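Periplasmic binding protein (Roseiflexus sp. RS-1, PDB 5GJ3) binds two heme molecules in the periplasm and probably hands heme on to a membrane transporter in bacterial heme acquisition. Local coordinates at residues A[112-115]-A[116-119]. Numbering follows the deposited sequence.
Sequences LGIP and QRGE
Glu119 and Pro115 meet through a carbonyl oxygen, a worked example of the first i to i+4 bonds of a helix, here with a water added to one of them. Followed outward, the glutamate begins with CB, 3.7 Å from Pro115 O. CG, set beside the backbone N and anti to the carbonyl carbon (chi1 -64°), comes nearer, at 3.3 Å from Pro115 O. A bend at chi2 (-52°) turns OE2 to the side where a water bridges it to Pro115 O; OE2 itself stays 4.0 Å from Pro115 O. OE1 makes a salt bridge with Arg106. The same Pro115 O accepts a hydrogen bond from Glu119 N (2.9 Å), with the donor tilted 29° off the carbonyl plane; with the water, two hydrogen bonds grip this oxygen. One residue earlier, at the N-cap, Ile114 O accepts one from Gly118 N (3.1 Å). Beside this bond Ile114 and Arg117 pack apolar surfaces, CB against CB and Ile114 CD1 against Arg117 CD, each at 4.1 Å. The turn opens the long helix 115-136, entered from helix 100-111 through the Schellman motif at Gly113; Arg106 ties the two helices together, while Ile114 rests on Leu22 and Met24, just beyond helix 13-21.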
loop_
_atom_site.group_PDB
_atom_site.type_symbol
_atom_site.label_atom_id
_atom_site.label_comp_id
_atom_site.label_asym_id
_atom_site.label_seq_id
_atom_site.Cartn_x
_atom_site.Cartn_y
_atom_site.Cartn_z
ATOM N N LEU A 112 10.459 -9.245 17.422
ATOM C CA LEU A 112 11.152 -8.233 18.203
ATOM C C LEU A 112 10.977 -8.441 19.689
ATOM O O LEU A 112 11.531 -7.645 20.466
ATOM C CB LEU A 112 10.695 -6.794 17.791
ATOM C CG LEU A 112 11.042 -6.400 16.352
ATOM C CD1 LEU A 112 10.775 -4.949 15.939
ATOM C CD2 LEU A 112 12.476 -6.762 16.022
ATOM N N GLY A 113 10.167 -9.447 20.087
ATOM C CA GLY A 113 10.008 -9.822 21.502
ATOM C C GLY A 113 9.171 -8.795 22.295
ATOM O O GLY A 113 9.442 -8.542 23.503
ATOM N N ILE A 114 8.166 -8.203 21.622
ATOM C CA ILE A 114 7.295 -7.197 22.232
ATOM C C ILE A 114 5.835 -7.524 21.919
ATOM O O ILE A 114 5.115 -6.679 21.385
ATOM C CB ILE A 114 7.657 -5.746 21.773
ATOM C CG1 ILE A 114 7.792 -5.636 20.233
ATOM C CG2 ILE A 114 8.997 -5.283 22.368
ATOM C CD1 ILE A 114 8.022 -4.233 19.682
ATOM N N PRO A 115 5.374 -8.756 22.233
ATOM C CA PRO A 115 3.990 -9.118 21.797
ATOM C C PRO A 115 2.873 -8.215 22.361
ATOM O O PRO A 115 1.766 -8.081 21.741
ATOM C CB PRO A 115 3.821 -10.552 22.345
ATOM C CG PRO A 115 4.749 -10.560 23.563
ATOM C CD PRO A 115 5.962 -9.843 23.055
ATOM N N GLN A 116 3.138 -7.619 23.523
ATOM C CA GLN A 116 2.156 -6.713 24.178
ATOM C C GLN A 116 2.031 -5.396 23.435
ATOM O O GLN A 116 0.937 -4.927 23.225
ATOM C CB GLN A 116 2.509 -6.432 25.651
ATOM C CG GLN A 116 1.335 -6.623 26.591
ATOM C CD GLN A 116 0.688 -8.000 26.436
ATOM O OE1 GLN A 116 1.380 -9.024 26.380
ATOM N NE2 GLN A 116 -0.650 -8.030 26.354
ATOM N N ARG A 117 3.145 -4.762 23.105
ATOM C CA ARG A 117 3.111 -3.607 22.230
ATOM C C ARG A 117 2.375 -3.966 20.917
ATOM O O ARG A 117 1.598 -3.160 20.408
ATOM C CB ARG A 117 4.511 -3.112 21.913
ATOM C CG ARG A 117 5.220 -2.387 23.041
ATOM C CD ARG A 117 6.472 -1.694 22.514
ATOM N NE ARG A 117 7.089 -0.906 23.566
ATOM C CZ ARG A 117 7.130 0.425 23.618
ATOM N NH1 ARG A 117 7.699 0.992 24.669
ATOM N NH2 ARG A 117 6.632 1.188 22.639
ATOM N N GLY A 118 2.617 -5.168 20.377
ATOM C CA GLY A 118 1.942 -5.619 19.146
ATOM C C GLY A 118 0.432 -5.729 19.291
ATOM O O GLY A 118 -0.325 -5.327 18.395
ATOM N N GLU A 119 -0.038 -6.298 20.401
ATOM C CA GLU A 119 -1.510 -6.356 20.658
ATOM C C GLU A 119 -2.155 -4.973 20.764
ATOM O O GLU A 119 -3.229 -4.754 20.219
ATOM C CB GLU A 119 -1.860 -7.183 21.903
ATOM C CG GLU A 119 -1.497 -8.637 21.764
ATOM C CD GLU A 119 -2.056 -9.265 20.502
ATOM O OE1 GLU A 119 -3.292 -9.355 20.381
ATOM O OE2 GLU A 119 -1.274 -9.667 19.616
HETATM O O HOH W 1 1.428 -9.104 19.346
#